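Local coordinates for protein KLLA0B12012p (Kluyveromyces lactis, PDB 6Y3P) that directly partners the mRNA decapping enzyme Dcp2 and, in this C-terminal ATP-grasp domain of tubulin-tyrosine ligase type, probably binds ATP, at residues I90-V95 against V314-F319; E108-D113 against K139-K144; D122-D125 against E129-Q132; R155-I160 against Q164-S169. One frame throughout, in Å; residues are numbered along the deposited sequence.

Interaction 1: residues I90-V95 against V314-F319; sequences IHSYVV and VDRLNF
Ser92 gives more surface to this contact than any other residue, and it meets two partners, Val314 and Arg316, on the loop that leaves a long helix. Its OG stands between the backbone N and the carbonyl carbon (chi1 56°), a position from which the hydroxyl can turn back on its own helix, where its single proton can be shared between the carbonyl oxygens of His88 and Thr89. With its polarity satisfied there, the oxygen can lie against an apolar branch: OG comes within 3.2 Å of CG1 of Val314, a tight van der Waals approach. A small residue suits this place, because it lets the loop come close to the helix surface. Val314, buried and the first residue to leave helical geometry, offers a compact branched side chain that also touches Thr89.

Arg316, an exposed residue, packs on the same serine. Its CD lies 3.7 Å from Ser92 OG, and the chain then bends at chi3 (84°), which carries NH1 to 3.8 Å from Ser92 CB. CD and the guanidinium nitrogen NH1 share the packing on the serine, while NH2 makes a weak hydrogen bond to His88 ND1. The contact sets helix 83-95 beside the C-terminal end of helix 290-313, where Ile90 packs on Leu307 and Tyr93 OH bonds to Glu306, and the loop then leads on to strand 326-335.

Interaction 2: residues E108-D113 against K139-K144; sequences ESFNID and KWWILK
Glu108, Phe110, Lys139 and Trp141 all place CG beside the backbone N and anti to the carbonyl carbon, and this shared choice brings two pairs of side chains together above strand 194-200, which separates their backbones. Beyond CG the Lys139 chain is extended (chi4 -176°), which carries NZ across to the glutamate. Its NZ donates to Glu108 OE1 at 3.1 Å in a salt bridge, the two side chains crossing at about a right angle. The ammonium group approaches from above the carboxylate plane, 46° out of it. Glu133 OE1 lies close to the same carboxylate and forms a long, weak ion pair with Lys139, so the lysine probably offsets the mutual repulsion of the two glutamates.

Beside this salt bridge the aromatic rings meet. Trp141 presents the far rim of its indole to Phe110: CZ3 lies at the edge of the phenyl ring, in its plane, 3.8 Å from CE1. Trp141 CH2 also reaches to 4.0 Å from Glu108 OE1. Large flat residues suit these places, as their rings are long enough to meet over the intervening strand. Leu130 and Leu134 of helix 128-136 pack on Phe110 and Trp141 respectively. Such an antiparallel sheet with helices laid over one face is the α+β architecture of an ATP-grasp subdomain.

Interaction 3: residues D122-D125 against E129-Q132; sequences DALD and ELRQ
Leu130 opens the contact from the second helix, its CD1 meeting CD2 of Leu124 at 3.9 Å. The two branched side chains cross obliquely, methyl against methyl, and both also rest on Ile112 of the sheet below; Leu130 touches Phe110 as well. Leucine suits both places, since each must fill a gap between the neighbouring short helix and the sheet without bringing in polar atoms.

Arg131, next in order, does most of the work. Its CB packs against the backbone oxygen of Leu124 at 3.3 Å, where the two helices come nearest. CG is set anti to the backbone N (chi1 171°), and the bends at chi2 and chi3 then fold the chain back over the first helix. CD passes 3.9 Å from Leu124 CB, and the guanidinium follows, with NH2 3.5 Å from that same CB, which lies at the edge of the group near its plane. Over one face of the guanidinium sits Asp125 OD1, 3.3 Å above the plane and over its centre. The carboxylate plane is turned 67° from that of the guanidinium, although the two side chains run alongside each other and point the same way.

The aspartate oxygen is therefore held by charge alone: it stands 3.5 Å from NH2 with no N-H aimed at it. Asp121 and Glu135 add long, weak ion pairs, so the arginine lies in a diffuse acidic surrounding that probably favours its positive charge, while its methylenes cover Leu124.

Interaction 4: residues R155-I160 against Q164-S169; sequences RIFKTI and QAIFDS
A strand turning into a helix brings Arg155 and Phe157, two residues apart on the strand, against Ile166 on the helix. Strand 155-157 and helix 164-169 run roughly antiparallel, their N-to-C directions 148° apart, with their axes 9.8 Å apart. Ile166 fits between the two: its CD1 lies 3.8 Å from Phe157 CB, while its CG1 sits 3.8 Å above the centre of the Arg155 guanidinium, covering one face. A branched aliphatic residue is apt here because CG1 and CG2 together cover Arg155, CG2 touching Arg155 CD at 3.8 Å, while CD1, at the tip, reaches Phe157.

The turn itself is a β-α connection with Thr159 as N-cap, its side chain capping a backbone N of the first helical turn. There Gln164 N donates to Ile160 O at 2.8 Å, an early i to i+4 bond of the helix.

At the other end the Arg155 chain bends at chi3 (68°), which swings the guanidinium along Ile166. Its NH1 donates in plane to Ser169 OG at 2.9 Å, a bond bent to 134°. The serine hydroxyl in turn gives its proton to Ile166 O at 2.7 Å. Asp252, just before strand 253-254, the neighbour of 154-157 in the sheet, pairs with Arg155 NE in a salt bridge.

In the fold
From the N terminus, helix 83-95 opens interaction 1, which closes only at 314-319 and so encloses the other three within one long excursion of the chain. Interaction 2 begins at strand 109-113 and closes at strand 140-145; interaction 3, joining the two short helices between those strands, lies wholly inside it. Interaction 4 follows in series, its strand 154-157 pairing with 140-145 through probable backbone hydrogen bonds, Leu143 N to Arg155 O among them. None cross. Ile160 packs on Leu124 and Arg131, uniting interactions 3 and 4, while His91 packs on Glu108, Phe110 and Glu129, joining helix 83-95 to the antiparallel sheet and its helices.

Interaction 1: residues I90-V95 against V314-F319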
loop_
_atom_site.group_PDB
_atom_site.type_symbol
_atom_site.label_atom_id
_atom_site.label_comp_id
_atom_site.label_asym_id
_atom_site.label_seq_id
_atom_site.Cartn_x
_atom_site.Cartn_y
_atom_site.Cartn_z
ATOM N N ILE A 90 -6.074 10.809 5.399
ATOM C CA ILE A 90 -6.878 10.082 6.383
ATOM C C ILE A 90 -7.319 11.016 7.521
ATOM O O ILE A 90 -8.522 11.073 7.794
ATOM C CB ILE A 90 -6.206 8.760 6.865
ATOM C CG1 ILE A 90 -6.142 7.762 5.686
ATOM C CG2 ILE A 90 -6.947 8.145 8.078
ATOM C CD1 ILE A 90 -5.338 6.517 5.875
ATOM N N HIS A 91 -6.376 11.787 8.123
ATOM C CA HIS A 91 -6.682 12.731 9.205
ATOM C C HIS A 91 -7.784 13.700 8.846
ATOM O O HIS A 91 -8.700 13.891 9.654
ATOM C CB HIS A 91 -5.449 13.528 9.653
ATOM C CG HIS A 91 -4.306 12.701 10.143
ATOM N ND1 HIS A 91 -4.503 11.460 10.737
ATOM C CD2 HIS A 91 -2.977 12.972 10.117
ATOM C CE1 HIS A 91 -3.292 11.005 11.027
ATOM N NE2 HIS A 91 -2.339 11.883 10.683
ATOM N N SER A 92 -7.717 14.304 7.637
ATOM C CA SER A 92 -8.718 15.291 7.232
ATOM C C SER A 92 -10.076 14.680 6.937
ATOM O O SER A 92 -11.088 15.364 7.064
ATOM C CB SER A 92 -8.226 16.149 6.070
ATOM O OG SER A 92 -7.834 15.352 4.968
ATOM N N TYR A 93 -10.109 13.397 6.567
ATOM C CA TYR A 93 -11.354 12.694 6.285
ATOM C C TYR A 93 -12.080 12.199 7.558
ATOM O O TYR A 93 -13.304 12.259 7.601
ATOM C CB TYR A 93 -11.050 11.528 5.351
ATOM C CG TYR A 93 -12.204 10.591 5.080
ATOM C CD1 TYR A 93 -13.214 10.936 4.186
ATOM C CD2 TYR A 93 -12.241 9.327 5.651
ATOM C CE1 TYR A 93 -14.243 10.048 3.883
ATOM C CE2 TYR A 93 -13.265 8.430 5.355
ATOM C CZ TYR A 93 -14.265 8.793 4.470
ATOM O OH TYR A 93 -15.262 7.897 4.177
ATOM N N VAL A 94 -11.341 11.657 8.546
ATOM C CA VAL A 94 -11.914 11.103 9.780
ATOM C C VAL A 94 -12.538 12.193 10.673
ATOM O O VAL A 94 -13.405 11.877 11.505
ATOM C CB VAL A 94 -10.951 10.175 10.583
ATOM C CG1 VAL A 94 -10.695 8.857 9.845
ATOM C CG2 VAL A 94 -9.644 10.877 10.946
ATOM N N VAL A 95 -12.109 13.464 10.485
ATOM C CA VAL A 95 -12.624 14.635 11.198
ATOM C C VAL A 95 -14.157 14.678 11.033
ATOM O O VAL A 95 -14.874 14.719 12.034
ATOM C CB VAL A 95 -11.900 15.945 10.744
ATOM C CG1 VAL A 95 -12.727 17.200 11.017
ATOM C CG2 VAL A 95 -10.528 16.057 11.387
ATOM N N VAL A 314 -11.158 14.843 -0.427
ATOM C CA VAL A 314 -10.424 15.819 0.408
ATOM C C VAL A 314 -10.370 17.215 -0.219
ATOM O O VAL A 314 -10.257 17.361 -1.442
ATOM C CB VAL A 314 -9.018 15.382 0.891
ATOM C CG1 VAL A 314 -9.111 14.548 2.164
ATOM C CG2 VAL A 314 -8.252 14.647 -0.198
ATOM N N ASP A 315 -10.486 18.234 0.652
ATOM C CA ASP A 315 -10.463 19.665 0.326
ATOM C C ASP A 315 -9.021 20.147 0.096
ATOM O O ASP A 315 -8.813 21.298 -0.303
ATOM C CB ASP A 315 -11.131 20.485 1.450
ATOM C CG ASP A 315 -12.317 19.811 2.121
ATOM O OD1 ASP A 315 -12.100 18.810 2.849
ATOM O OD2 ASP A 315 -13.455 20.306 1.952
ATOM N N ARG A 316 -8.035 19.255 0.364
ATOM C CA ARG A 316 -6.585 19.447 0.200
ATOM C C ARG A 316 -6.121 18.645 -1.051
ATOM O O ARG A 316 -6.932 18.420 -1.960
ATOM C CB ARG A 316 -5.816 18.964 1.462
ATOM C CG ARG A 316 -6.521 19.157 2.807
ATOM C CD ARG A 316 -5.913 18.270 3.881
ATOM N NE ARG A 316 -4.731 18.884 4.490
ATOM C CZ ARG A 316 -4.119 18.430 5.579
ATOM N NH1 ARG A 316 -4.571 17.347 6.201
ATOM N NH2 ARG A 316 -3.055 19.060 6.060
ATOM N N LEU A 317 -4.824 18.231 -1.091
ATOM C CA LEU A 317 -4.213 17.423 -2.153
ATOM C C LEU A 317 -5.058 16.161 -2.304
ATOM O O LEU A 317 -5.263 15.443 -1.319
ATOM C CB LEU A 317 -2.777 17.035 -1.742
ATOM C CG LEU A 317 -1.745 16.777 -2.842
ATOM C CD1 LEU A 317 -0.373 16.651 -2.251
ATOM C CD2 LEU A 317 -2.032 15.506 -3.626
ATOM N N ASN A 318 -5.582 15.908 -3.512
ATOM C CA ASN A 318 -6.435 14.743 -3.728
ATOM C C ASN A 318 -6.026 13.856 -4.906
ATOM O O ASN A 318 -5.230 14.249 -5.760
ATOM C CB ASN A 318 -7.925 15.133 -3.831
ATOM C CG ASN A 318 -8.316 16.243 -4.768
ATOM O OD1 ASN A 318 -7.573 16.647 -5.675
ATOM N ND2 ASN A 318 -9.534 16.737 -4.574
ATOM N N PHE A 319 -6.561 12.621 -4.899
ATOM C CA PHE A 319 -6.394 11.612 -5.932
ATOM C C PHE A 319 -7.369 11.995 -7.025
ATOM O O PHE A 319 -8.551 12.179 -6.736
ATOM C CB PHE A 319 -6.719 10.226 -5.360
ATOM C CG PHE A 319 -6.735 9.095 -6.358
ATOM C CD1 PHE A 319 -5.549 8.581 -6.869
ATOM C CD2 PHE A 319 -7.931 8.525 -6.766
ATOM C CE1 PHE A 319 -5.565 7.539 -7.798
ATOM C CE2 PHE A 319 -7.945 7.466 -7.674
ATOM C CZ PHE A 319 -6.764 6.987 -8.191
#

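Interaction 2: residues E108-D113 against K139-K144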
loop_
_atom_site.group_PDB
_atom_site.type_symbol
_atom_site.label_atom_id
_atom_site.label_comp_id
_atom_site.label_asym_id
_atom_site.label_seq_id
_atom_site.Cartn_x
_atom_site.Cartn_y
_atom_site.Cartn_z
ATOM N N GLU A 108 -0.806 5.834 12.033
ATOM C CA GLU A 108 -0.441 7.220 11.801
ATOM C C GLU A 108 1.070 7.369 11.858
ATOM O O GLU A 108 1.742 6.609 12.556
ATOM C CB GLU A 108 -1.031 8.116 12.889
ATOM C CG GLU A 108 -2.539 8.153 12.933
ATOM C CD GLU A 108 -3.032 8.893 14.155
ATOM O OE1 GLU A 108 -2.847 8.368 15.277
ATOM O OE2 GLU A 108 -3.558 10.018 13.994
ATOM N N SER A 109 1.592 8.345 11.125
ATOM C CA SER A 109 2.999 8.723 11.129
ATOM C C SER A 109 3.056 10.240 11.108
ATOM O O SER A 109 2.117 10.904 10.645
ATOM C CB SER A 109 3.746 8.133 9.940
ATOM O OG SER A 109 3.147 8.539 8.721
ATOM N N PHE A 110 4.118 10.788 11.689
ATOM C CA PHE A 110 4.338 12.224 11.766
ATOM C C PHE A 110 5.798 12.479 11.535
ATOM O O PHE A 110 6.610 11.583 11.723
ATOM C CB PHE A 110 3.931 12.779 13.137
ATOM C CG PHE A 110 2.519 12.459 13.557
ATOM C CD1 PHE A 110 2.240 11.320 14.303
ATOM C CD2 PHE A 110 1.467 13.304 13.218
ATOM C CE1 PHE A 110 0.928 11.023 14.691
ATOM C CE2 PHE A 110 0.157 13.007 13.614
ATOM C CZ PHE A 110 -0.102 11.871 14.350
ATOM N N ASN A 111 6.124 13.697 11.096
ATOM C CA ASN A 111 7.494 14.130 10.857
ATOM C C ASN A 111 7.860 15.176 11.892
ATOM O O ASN A 111 7.112 16.131 12.115
ATOM C CB ASN A 111 7.668 14.631 9.427
ATOM C CG ASN A 111 8.142 13.540 8.506
ATOM O OD1 ASN A 111 7.358 12.732 7.997
ATOM N ND2 ASN A 111 9.452 13.449 8.335
ATOM N N ILE A 112 8.958 14.934 12.597
ATOM C CA ILE A 112 9.431 15.842 13.634
ATOM C C ILE A 112 10.879 16.264 13.354
ATOM O O ILE A 112 11.652 15.498 12.777
ATOM C CB ILE A 112 9.192 15.269 15.066
ATOM C CG1 ILE A 112 9.321 16.357 16.140
ATOM C CG2 ILE A 112 10.050 14.039 15.397
ATOM C CD1 ILE A 112 8.131 16.498 16.983
ATOM N N ASP A 113 11.207 17.505 13.702
ATOM C CA ASP A 113 12.547 18.068 13.572
ATOM C C ASP A 113 12.966 18.517 14.954
ATOM O O ASP A 113 12.353 19.426 15.524
ATOM C CB ASP A 113 12.583 19.240 12.570
ATOM C CG ASP A 113 12.276 18.898 11.114
ATOM O OD1 ASP A 113 12.555 17.744 10.695
ATOM O OD2 ASP A 113 11.800 19.798 10.382
ATOM N N LYS A 139 -1.772 4.778 22.526
ATOM C CA LYS A 139 -0.987 4.022 21.545
ATOM C C LYS A 139 0.480 3.860 21.863
ATOM O O LYS A 139 1.023 4.608 22.681
ATOM C CB LYS A 139 -1.108 4.709 20.167
ATOM C CG LYS A 139 -2.447 4.499 19.495
ATOM C CD LYS A 139 -2.732 5.539 18.448
ATOM C CE LYS A 139 -4.213 5.585 18.147
ATOM N NZ LYS A 139 -4.529 6.534 17.053
ATOM N N TRP A 140 1.139 2.903 21.162
ATOM C CA TRP A 140 2.584 2.668 21.213
ATOM C C TRP A 140 3.168 3.389 20.010
ATOM O O TRP A 140 2.466 3.635 19.016
ATOM C CB TRP A 140 2.948 1.175 21.181
ATOM C CG TRP A 140 2.458 0.405 22.377
ATOM C CD1 TRP A 140 1.166 0.261 22.790
ATOM C CD2 TRP A 140 3.264 -0.295 23.331
ATOM N NE1 TRP A 140 1.118 -0.486 23.942
ATOM C CE2 TRP A 140 2.391 -0.853 24.289
ATOM C CE3 TRP A 140 4.643 -0.496 23.476
ATOM C CZ2 TRP A 140 2.850 -1.635 25.352
ATOM C CZ3 TRP A 140 5.101 -1.242 24.548
ATOM C CH2 TRP A 140 4.211 -1.798 25.472
ATOM N N TRP A 141 4.428 3.801 20.125
ATOM C CA TRP A 141 5.048 4.600 19.087
ATOM C C TRP A 141 6.453 4.198 18.899
ATOM O O TRP A 141 7.101 3.648 19.792
ATOM C CB TRP A 141 5.015 6.106 19.459
ATOM C CG TRP A 141 3.644 6.647 19.664
ATOM C CD1 TRP A 141 2.940 6.672 20.832
ATOM C CD2 TRP A 141 2.748 7.100 18.641
ATOM N NE1 TRP A 141 1.659 7.126 20.601
ATOM C CE2 TRP A 141 1.525 7.424 19.267
ATOM C CE3 TRP A 141 2.882 7.327 17.264
ATOM C CZ2 TRP A 141 0.458 8.009 18.567
ATOM C CZ3 TRP A 141 1.813 7.878 16.564
ATOM C CH2 TRP A 141 0.622 8.216 17.216
ATOM N N ILE A 142 6.948 4.522 17.746
ATOM C CA ILE A 142 8.321 4.268 17.429
ATOM C C ILE A 142 8.941 5.563 16.883
ATOM O O ILE A 142 8.282 6.304 16.141
ATOM C CB ILE A 142 8.398 2.998 16.548
ATOM C CG1 ILE A 142 9.668 2.253 16.842
ATOM C CG2 ILE A 142 8.159 3.210 15.045
ATOM C CD1 ILE A 142 9.436 0.910 16.858
ATOM N N LEU A 143 10.133 5.913 17.405
ATOM C CA LEU A 143 10.901 7.087 17.002
ATOM C C LEU A 143 11.971 6.607 16.008
ATOM O O LEU A 143 12.970 6.019 16.417
ATOM C CB LEU A 143 11.519 7.806 18.212
ATOM C CG LEU A 143 12.417 9.022 17.882
ATOM C CD1 LEU A 143 11.605 10.233 17.416
ATOM C CD2 LEU A 143 13.325 9.362 19.038
ATOM N N LYS A 144 11.719 6.816 14.697
ATOM C CA LYS A 144 12.600 6.377 13.612
ATOM C C LYS A 144 13.425 7.547 13.105
ATOM O O LYS A 144 12.840 8.478 12.536
ATOM C CB LYS A 144 11.798 5.801 12.420
ATOM C CG LYS A 144 10.860 4.639 12.716
ATOM C CD LYS A 144 9.608 4.730 11.836
ATOM C CE LYS A 144 9.484 3.612 10.823
ATOM N NZ LYS A 144 10.327 3.844 9.622
#

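Interaction 3: residues D122-D125 against E129-Q132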
loop_
_atom_site.group_PDB
_atom_site.type_symbol
_atom_site.label_atom_id
_atom_site.label_comp_id
_atom_site.label_asym_id
_atom_site.label_seq_id
_atom_site.Cartn_x
_atom_site.Cartn_y
_atom_site.Cartn_z
ATOM N N ASP A 122 9.010 22.269 21.957
ATOM C CA ASP A 122 8.728 23.213 20.871
ATOM C C ASP A 122 8.480 22.478 19.565
ATOM O O ASP A 122 7.671 22.926 18.755
ATOM C CB ASP A 122 9.892 24.190 20.680
ATOM C CG ASP A 122 10.186 25.117 21.844
ATOM O OD1 ASP A 122 9.575 24.932 22.931
ATOM O OD2 ASP A 122 11.035 26.025 21.674
ATOM N N ALA A 123 9.187 21.354 19.359
ATOM C CA ALA A 123 9.039 20.518 18.173
ATOM C C ALA A 123 7.660 19.838 18.165
ATOM O O ALA A 123 7.071 19.679 17.093
ATOM C CB ALA A 123 10.148 19.491 18.118
ATOM N N LEU A 124 7.128 19.498 19.363
ATOM C CA LEU A 124 5.806 18.892 19.532
ATOM C C LEU A 124 4.679 19.894 19.246
ATOM O O LEU A 124 3.571 19.495 18.880
ATOM C CB LEU A 124 5.647 18.219 20.913
ATOM C CG LEU A 124 6.581 17.012 21.225
ATOM C CD1 LEU A 124 6.300 16.448 22.599
ATOM C CD2 LEU A 124 6.445 15.904 20.214
ATOM N N ASP A 125 4.978 21.193 19.364
ATOM C CA ASP A 125 4.027 22.258 19.046
ATOM C C ASP A 125 3.996 22.494 17.537
ATOM O O ASP A 125 2.916 22.552 16.974
ATOM C CB ASP A 125 4.335 23.523 19.853
ATOM C CG ASP A 125 4.329 23.273 21.355
ATOM O OD1 ASP A 125 3.607 22.352 21.805
ATOM O OD2 ASP A 125 5.080 23.961 22.073
ATOM N N GLU A 129 -0.746 17.892 15.749
ATOM C CA GLU A 129 -1.489 16.632 15.599
ATOM C C GLU A 129 -0.846 15.534 16.449
ATOM O O GLU A 129 -1.550 14.833 17.173
ATOM C CB GLU A 129 -1.538 16.190 14.128
ATOM C CG GLU A 129 -2.820 16.543 13.401
ATOM C CD GLU A 129 -2.609 16.874 11.936
ATOM O OE1 GLU A 129 -2.944 16.020 11.083
ATOM O OE2 GLU A 129 -2.095 17.979 11.642
ATOM N N LEU A 130 0.496 15.436 16.383
ATOM C CA LEU A 130 1.352 14.479 17.089
ATOM C C LEU A 130 1.252 14.682 18.595
ATOM O O LEU A 130 1.061 13.707 19.316
ATOM C CB LEU A 130 2.815 14.704 16.633
ATOM C CG LEU A 130 3.874 13.586 16.671
ATOM C CD1 LEU A 130 5.233 14.159 16.980
ATOM C CD2 LEU A 130 3.530 12.446 17.579
ATOM N N ARG A 131 1.394 15.946 19.069
ATOM C CA ARG A 131 1.328 16.300 20.500
ATOM C C ARG A 131 0.060 15.735 21.138
ATOM O O ARG A 131 0.133 15.070 22.175
ATOM C CB ARG A 131 1.389 17.830 20.680
ATOM C CG ARG A 131 1.103 18.359 22.102
ATOM C CD ARG A 131 2.331 18.356 22.984
ATOM N NE ARG A 131 2.342 19.483 23.914
ATOM C CZ ARG A 131 3.446 20.107 24.316
ATOM N NH1 ARG A 131 3.368 21.127 25.163
ATOM N NH2 ARG A 131 4.635 19.723 23.868
ATOM N N GLN A 132 -1.089 15.987 20.480
ATOM C CA GLN A 132 -2.418 15.585 20.914
ATOM C C GLN A 132 -2.564 14.086 20.988
ATOM O O GLN A 132 -3.170 13.577 21.925
ATOM C CB GLN A 132 -3.484 16.201 20.005
ATOM C CG GLN A 132 -4.709 16.634 20.796
ATOM C CD GLN A 132 -5.619 17.533 20.022
ATOM O OE1 GLN A 132 -5.772 17.415 18.795
ATOM N NE2 GLN A 132 -6.333 18.377 20.753
#

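Interaction 4: residues R155-I160 against Q164-S169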
loop_
_atom_site.group_PDB
_atom_site.type_symbol
_atom_site.label_atom_id
_atom_site.label_comp_id
_atom_site.label_asym_id
_atom_site.label_seq_id
_atom_site.Cartn_x
_atom_site.Cartn_y
_atom_site.Cartn_z
ATOM N N ARG A 155 13.614 3.598 18.413
ATOM C CA ARG A 155 13.207 3.344 19.794
ATOM C C ARG A 155 11.692 3.472 20.063
ATOM O O ARG A 155 11.015 4.338 19.501
ATOM C CB ARG A 155 14.005 4.245 20.752
ATOM C CG ARG A 155 15.495 3.904 20.808
ATOM C CD ARG A 155 16.246 4.702 21.854
ATOM N NE ARG A 155 15.858 4.344 23.222
ATOM C CZ ARG A 155 16.350 4.907 24.326
ATOM N NH1 ARG A 155 17.272 5.859 24.242
ATOM N NH2 ARG A 155 15.921 4.522 25.521
ATOM N N ILE A 156 11.186 2.599 20.950
ATOM C CA ILE A 156 9.783 2.528 21.377
ATOM C C ILE A 156 9.534 3.424 22.591
ATOM O O ILE A 156 10.400 3.555 23.473
ATOM C CB ILE A 156 9.347 1.043 21.646
ATOM C CG1 ILE A 156 9.383 0.259 20.350
ATOM C CG2 ILE A 156 7.922 0.931 22.234
ATOM C CD1 ILE A 156 9.315 -1.173 20.529
ATOM N N PHE A 157 8.334 4.002 22.644
ATOM C CA PHE A 157 7.844 4.836 23.742
ATOM C C PHE A 157 6.326 4.924 23.663
ATOM O O PHE A 157 5.738 4.588 22.631
ATOM C CB PHE A 157 8.462 6.237 23.661
ATOM C CG PHE A 157 7.995 7.064 22.482
ATOM C CD1 PHE A 157 8.610 6.939 21.236
ATOM C CD2 PHE A 157 6.969 7.999 22.629
ATOM C CE1 PHE A 157 8.185 7.702 20.150
ATOM C CE2 PHE A 157 6.568 8.785 21.552
ATOM C CZ PHE A 157 7.182 8.636 20.317
ATOM N N LYS A 158 5.694 5.424 24.721
ATOM C CA LYS A 158 4.247 5.642 24.762
ATOM C C LYS A 158 3.894 7.062 25.205
ATOM O O LYS A 158 2.828 7.547 24.842
ATOM C CB LYS A 158 3.556 4.626 25.679
ATOM C CG LYS A 158 3.430 3.226 25.082
ATOM C CD LYS A 158 2.191 2.486 25.617
ATOM C CE LYS A 158 2.327 1.979 27.036
ATOM N NZ LYS A 158 3.483 1.056 27.201
ATOM N N THR A 159 4.760 7.721 26.005
ATOM C CA THR A 159 4.496 9.073 26.532
ATOM C C THR A 159 5.551 10.146 26.149
ATOM O O THR A 159 6.700 9.827 25.800
ATOM C CB THR A 159 4.305 9.027 28.063
ATOM O OG1 THR A 159 5.549 8.710 28.677
ATOM C CG2 THR A 159 3.252 8.001 28.504
ATOM N N ILE A 160 5.153 11.422 26.286
ATOM C CA ILE A 160 6.007 12.583 26.056
ATOM C C ILE A 160 7.270 12.497 26.922
ATOM O O ILE A 160 8.348 12.706 26.385
ATOM C CB ILE A 160 5.217 13.916 26.205
ATOM C CG1 ILE A 160 4.155 14.016 25.076
ATOM C CG2 ILE A 160 6.161 15.127 26.204
ATOM C CD1 ILE A 160 3.121 15.197 25.070
ATOM N N GLN A 164 11.029 12.242 25.784
ATOM C CA GLN A 164 11.943 13.230 26.362
ATOM C C GLN A 164 13.219 12.563 26.905
ATOM O O GLN A 164 14.305 13.090 26.708
ATOM C CB GLN A 164 11.217 14.064 27.447
ATOM C CG GLN A 164 12.085 15.167 28.122
ATOM C CD GLN A 164 12.548 16.228 27.150
ATOM O OE1 GLN A 164 11.774 17.051 26.660
ATOM N NE2 GLN A 164 13.822 16.220 26.833
ATOM N N ALA A 165 13.072 11.403 27.583
ATOM C CA ALA A 165 14.169 10.615 28.151
ATOM C C ALA A 165 15.017 10.001 27.029
ATOM O O ALA A 165 16.236 9.931 27.161
ATOM C CB ALA A 165 13.606 9.520 29.051
ATOM N N ILE A 166 14.377 9.587 25.916
ATOM C CA ILE A 166 15.079 9.035 24.760
ATOM C C ILE A 166 16.018 10.121 24.194
ATOM O O ILE A 166 17.224 9.872 24.053
ATOM C CB ILE A 166 14.099 8.494 23.688
ATOM C CG1 ILE A 166 13.334 7.239 24.190
ATOM C CG2 ILE A 166 14.836 8.193 22.362
ATOM C CD1 ILE A 166 12.169 6.827 23.292
ATOM N N PHE A 167 15.462 11.339 23.927
ATOM C CA PHE A 167 16.210 12.486 23.394
ATOM C C PHE A 167 17.335 12.948 24.301
ATOM O O PHE A 167 18.397 13.291 23.794
ATOM C CB PHE A 167 15.279 13.658 23.022
ATOM C CG PHE A 167 14.786 13.554 21.597
ATOM C CD1 PHE A 167 15.560 14.008 20.545
ATOM C CD2 PHE A 167 13.589 12.910 21.305
ATOM C CE1 PHE A 167 15.134 13.847 19.228
ATOM C CE2 PHE A 167 13.141 12.790 19.988
ATOM C CZ PHE A 167 13.923 13.231 18.957
ATOM N N ASP A 168 17.107 12.961 25.627
ATOM C CA ASP A 168 18.094 13.327 26.640
ATOM C C ASP A 168 19.283 12.357 26.597
ATOM O O ASP A 168 20.433 12.787 26.690
ATOM C CB ASP A 168 17.451 13.265 28.045
ATOM C CG ASP A 168 16.547 14.421 28.440
ATOM O OD1 ASP A 168 16.383 15.354 27.632
ATOM O OD2 ASP A 168 15.989 14.379 29.550
ATOM N N SER A 169 18.989 11.041 26.452
ATOM C CA SER A 169 19.997 9.985 26.384
ATOM C C SER A 169 20.819 10.020 25.086
ATOM O O SER A 169 21.910 9.447 25.060
ATOM C CB SER A 169 19.373 8.611 26.621
ATOM O OG SER A 169 18.715 8.093 25.477
#